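Local structure of thioesterase (Pseudomonas aeruginosa, 3QY3) at residues R105-R116 / G128-W136. The protein is a hotdog-fold thioesterase that probably hydrolyses the thioester bond of fatty acyl-CoA substrates. Sequence-based numbering, arbitrary orientation.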
loop_
_atom_site.group_PDB
_atom_site.type_symbol
_atom_site.label_atom_id
_atom_site.label_comp_id
_atom_site.label_asym_id
_atom_site.label_seq_id
_atom_site.Cartn_x
_atom_site.Cartn_y
_atom_site.Cartn_z
ATOM N N ARG A 105 -14.074 3.224 26.578
ATOM C CA ARG A 105 -13.860 2.619 27.876
ATOM C C ARG A 105 -12.403 2.200 28.194
ATOM O O ARG A 105 -11.693 1.599 27.371
ATOM C CB ARG A 105 -14.868 1.509 28.081
ATOM C CG ARG A 105 -14.559 0.244 27.504
ATOM C CD ARG A 105 -15.792 -0.662 27.620
ATOM N NE ARG A 105 -15.731 -1.588 26.531
ATOM C CZ ARG A 105 -16.490 -1.546 25.450
ATOM N NH1 ARG A 105 -17.439 -0.626 25.300
ATOM N NH2 ARG A 105 -16.278 -2.434 24.503
ATOM N N LEU A 106 -11.984 2.552 29.413
ATOM C CA LEU A 106 -10.658 2.296 29.872
ATOM C C LEU A 106 -10.684 1.156 30.885
ATOM O O LEU A 106 -11.406 1.206 31.898
ATOM C CB LEU A 106 -10.118 3.571 30.507
ATOM C CG LEU A 106 -8.720 3.550 31.109
ATOM C CD1 LEU A 106 -7.647 3.422 30.098
ATOM C CD2 LEU A 106 -8.587 4.835 31.984
ATOM N N GLY A 107 -9.901 0.130 30.613
ATOM C CA GLY A 107 -9.723 -0.989 31.521
ATOM C C GLY A 107 -8.380 -0.819 32.203
ATOM O O GLY A 107 -7.671 0.181 31.983
ATOM N N THR A 108 -7.983 -1.798 33.002
ATOM C CA THR A 108 -6.666 -1.729 33.614
ATOM C C THR A 108 -5.532 -1.735 32.580
ATOM O O THR A 108 -4.535 -1.037 32.763
ATOM C CB THR A 108 -6.470 -2.840 34.669
ATOM O OG1 THR A 108 -6.692 -4.112 34.044
ATOM C CG2 THR A 108 -7.445 -2.629 35.772
ATOM N N SER A 109 -5.694 -2.499 31.497
ATOM C CA SER A 109 -4.659 -2.605 30.451
ATOM C C SER A 109 -5.233 -2.495 29.025
ATOM O O SER A 109 -4.604 -2.904 28.060
ATOM C CB SER A 109 -3.974 -3.956 30.550
ATOM O OG SER A 109 -4.940 -4.976 30.431
ATOM N N SER A 110 -6.403 -1.915 28.882
ATOM C CA SER A 110 -7.025 -1.786 27.557
ATOM C C SER A 110 -7.742 -0.470 27.472
ATOM O O SER A 110 -8.124 0.134 28.495
ATOM C CB SER A 110 -7.988 -2.952 27.306
ATOM O OG SER A 110 -9.037 -2.990 28.252
ATOM N N LEU A 111 -7.944 -0.019 26.240
ATOM C CA LEU A 111 -8.640 1.204 26.005
ATOM C C LEU A 111 -9.333 1.060 24.682
ATOM O O LEU A 111 -8.679 0.653 23.703
ATOM C CB LEU A 111 -7.647 2.390 25.902
ATOM C CG LEU A 111 -8.199 3.746 25.384
ATOM C CD1 LEU A 111 -9.219 4.365 26.370
ATOM C CD2 LEU A 111 -7.038 4.794 25.147
ATOM N N VAL A 112 -10.587 1.471 24.647
ATOM C CA VAL A 112 -11.327 1.614 23.419
ATOM C C VAL A 112 -11.183 3.046 22.941
ATOM O O VAL A 112 -11.471 4.012 23.692
ATOM C CB VAL A 112 -12.789 1.169 23.580
ATOM C CG1 VAL A 112 -13.550 1.383 22.219
ATOM C CG2 VAL A 112 -12.848 -0.297 24.039
ATOM N N LEU A 113 -10.623 3.200 21.745
ATOM C CA LEU A 113 -10.551 4.494 21.115
ATOM C C LEU A 113 -11.617 4.564 20.061
ATOM O O LEU A 113 -11.585 3.795 19.079
ATOM C CB LEU A 113 -9.200 4.713 20.432
ATOM C CG LEU A 113 -7.955 5.082 21.116
ATOM C CD1 LEU A 113 -6.780 5.202 20.007
ATOM C CD2 LEU A 113 -8.202 6.413 21.928
ATOM N N GLU A 114 -12.542 5.483 20.239
ATOM C CA GLU A 114 -13.646 5.637 19.329
ATOM C C GLU A 114 -13.228 6.660 18.303
ATOM O O GLU A 114 -12.526 7.634 18.639
ATOM C CB GLU A 114 -14.870 6.069 20.108
ATOM C CG GLU A 114 -15.166 5.086 21.173
ATOM C CD GLU A 114 -16.462 4.466 21.055
ATOM O OE1 GLU A 114 -16.772 3.986 19.947
ATOM O OE2 GLU A 114 -17.175 4.501 22.089
ATOM N N HIS A 115 -13.654 6.488 17.051
ATOM C CA HIS A 115 -13.270 7.395 16.024
ATOM C C HIS A 115 -14.438 7.886 15.163
ATOM O O HIS A 115 -15.465 7.184 15.000
ATOM C CB HIS A 115 -12.139 6.791 15.127
ATOM C CG HIS A 115 -12.566 5.621 14.279
ATOM N ND1 HIS A 115 -12.267 4.321 14.609
ATOM C CD2 HIS A 115 -13.242 5.563 13.099
ATOM C CE1 HIS A 115 -12.717 3.520 13.655
ATOM N NE2 HIS A 115 -13.359 4.248 12.752
ATOM N N ARG A 116 -14.255 9.096 14.638
ATOM C CA ARG A 116 -15.125 9.637 13.621
ATOM C C ARG A 116 -14.252 10.293 12.569
ATOM O O ARG A 116 -13.220 10.924 12.898
ATOM C CB ARG A 116 -16.131 10.604 14.223
ATOM C CG ARG A 116 -17.217 9.829 14.970
ATOM C CD ARG A 116 -18.151 10.707 15.775
ATOM N NE ARG A 116 -19.140 11.350 14.937
ATOM C CZ ARG A 116 -18.986 12.565 14.447
ATOM N NH1 ARG A 116 -17.868 13.228 14.718
ATOM N NH2 ARG A 116 -19.940 13.108 13.696
ATOM N N GLY A 128 -17.128 8.156 8.065
ATOM C CA GLY A 128 -17.035 6.830 8.672
ATOM C C GLY A 128 -16.839 6.963 10.178
ATOM O O GLY A 128 -16.582 8.051 10.677
ATOM N N GLU A 129 -17.086 5.896 10.904
ATOM C CA GLU A 129 -16.971 5.904 12.363
ATOM C C GLU A 129 -16.773 4.492 12.843
ATOM O O GLU A 129 -17.185 3.535 12.228
ATOM C CB GLU A 129 -18.208 6.518 13.055
ATOM C CG GLU A 129 -19.497 5.870 12.643
ATOM C CD GLU A 129 -20.781 6.470 13.341
ATOM O OE1 GLU A 129 -20.805 7.667 13.680
ATOM O OE2 GLU A 129 -21.741 5.704 13.512
ATOM N N GLY A 130 -16.222 4.352 14.004
ATOM C CA GLY A 130 -16.044 3.047 14.567
ATOM C C GLY A 130 -15.212 3.108 15.853
ATOM O O GLY A 130 -15.230 4.100 16.599
ATOM N N HIS A 131 -14.419 2.074 16.071
ATOM C CA HIS A 131 -13.534 2.049 17.236
ATOM C C HIS A 131 -12.357 1.108 16.968
ATOM O O HIS A 131 -12.406 0.284 16.009
ATOM C CB HIS A 131 -14.286 1.621 18.521
ATOM C CG HIS A 131 -14.606 0.168 18.554
ATOM N ND1 HIS A 131 -15.894 -0.297 18.532
ATOM C CD2 HIS A 131 -13.802 -0.936 18.527
ATOM C CE1 HIS A 131 -15.881 -1.615 18.551
ATOM N NE2 HIS A 131 -14.630 -2.031 18.509
ATOM N N CYS A 132 -11.334 1.255 17.837
ATOM C CA CYS A 132 -10.149 0.424 17.889
ATOM C C CYS A 132 -9.925 0.060 19.361
ATOM O O CYS A 132 -9.711 0.989 20.209
ATOM C CB CYS A 132 -8.951 1.225 17.314
ATOM S SG CYS A 132 -7.402 0.385 17.168
ATOM N N LYS A 133 -9.956 -1.226 19.672
ATOM C CA LYS A 133 -9.652 -1.685 21.016
ATOM C C LYS A 133 -8.174 -1.972 21.099
ATOM O O LYS A 133 -7.679 -2.766 20.322
ATOM C CB LYS A 133 -10.440 -2.944 21.328
ATOM C CG LYS A 133 -11.944 -2.780 21.144
ATOM C CD LYS A 133 -12.701 -4.040 21.607
ATOM C CE LYS A 133 -14.193 -3.745 21.852
ATOM N NZ LYS A 133 -15.091 -4.941 21.690
ATOM N N LEU A 134 -7.491 -1.321 22.036
ATOM C CA LEU A 134 -6.089 -1.493 22.250
ATOM C C LEU A 134 -5.904 -2.188 23.588
ATOM O O LEU A 134 -6.663 -1.959 24.537
ATOM C CB LEU A 134 -5.397 -0.108 22.312
ATOM C CG LEU A 134 -5.562 0.887 21.145
ATOM C CD1 LEU A 134 -5.224 2.287 21.712
ATOM C CD2 LEU A 134 -4.632 0.457 20.015
ATOM N N VAL A 135 -4.884 -3.031 23.635
ATOM C CA VAL A 135 -4.454 -3.663 24.867
ATOM C C VAL A 135 -2.946 -3.375 25.027
ATOM O O VAL A 135 -2.188 -3.442 24.046
ATOM C CB VAL A 135 -4.780 -5.196 24.866
ATOM C CG1 VAL A 135 -6.301 -5.462 24.777
ATOM C CG2 VAL A 135 -4.079 -5.941 23.711
ATOM N N TRP A 136 -2.507 -3.030 26.239
ATOM C CA TRP A 136 -1.078 -2.820 26.476
ATOM C C TRP A 136 -0.514 -4.174 26.872
ATOM O O TRP A 136 -1.079 -4.856 27.723
ATOM C CB TRP A 136 -0.809 -1.766 27.556
ATOM C CG TRP A 136 -0.531 -0.414 26.954
ATOM C CD1 TRP A 136 0.696 0.223 26.858
ATOM C CD2 TRP A 136 -1.483 0.445 26.319
ATOM N NE1 TRP A 136 0.548 1.417 26.155
ATOM C CE2 TRP A 136 -0.784 1.585 25.851
ATOM C CE3 TRP A 136 -2.881 0.381 26.123
ATOM C CZ2 TRP A 136 -1.439 2.650 25.201
ATOM C CZ3 TRP A 136 -3.514 1.433 25.433
ATOM C CH2 TRP A 136 -2.793 2.535 24.981
HETATM O O HOH W 1 -17.721 -2.907 21.581
#
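The carbonyl O of L113 takes the amide N of C132 at 2.8 Å and also meets the CA of H131 in a weaker CA-H...O contact. Together with the return bond from L113 N to C132 O it closes one hydrogen-bonded antiparallel pair; L111 with L134 and H115 with G130 form two more. A seventh bond, W136 N to S109 O (2.8 Å), holds the strand to the turn just before S110.

At the H115-G130 pair the imidazole of H115 folds back over the partner strand, its CG set between its own backbone N and carbonyl carbon (chi1 68°). G130, without a side chain, lies beneath one ring face, its CA 3.7 Å from the centroid in a CH-pi contact. H115 NE2 lies 3.1 Å from G130 N at a poor angle, and its hydrogen bond goes to H85 ND1; the two histidine rings meet nearly parallel.

On the same sheet face, L113 CD1 touches L134 CD1 at 3.7 Å, and L111 CB reaches CZ3 of W136. L111 packs on both helices 51-66 and 149-155, L113 on R60 of the former, the long central helix that the hotdog sheet wraps, and W136 on I151 of the latter, while L134 meets V80 of strand 76-87.

The other face mixes V112 and V135 with polar and charged side chains. V112 puts CG1 against H131 CB at 3.8 Å, while CG2 lies beside K133 CG and beneath one face of the R105 guanidinium. Q82 OE1 bonds to H131 NE2. In one of its two modelled conformers K133 brings its ammonium to the guanidinium edge, where Q82 OE1 and a bridging water may partly offset the closeness of the like charges. The hairpin thus joins a largely apolar, helix-covered face to one of mixed charge.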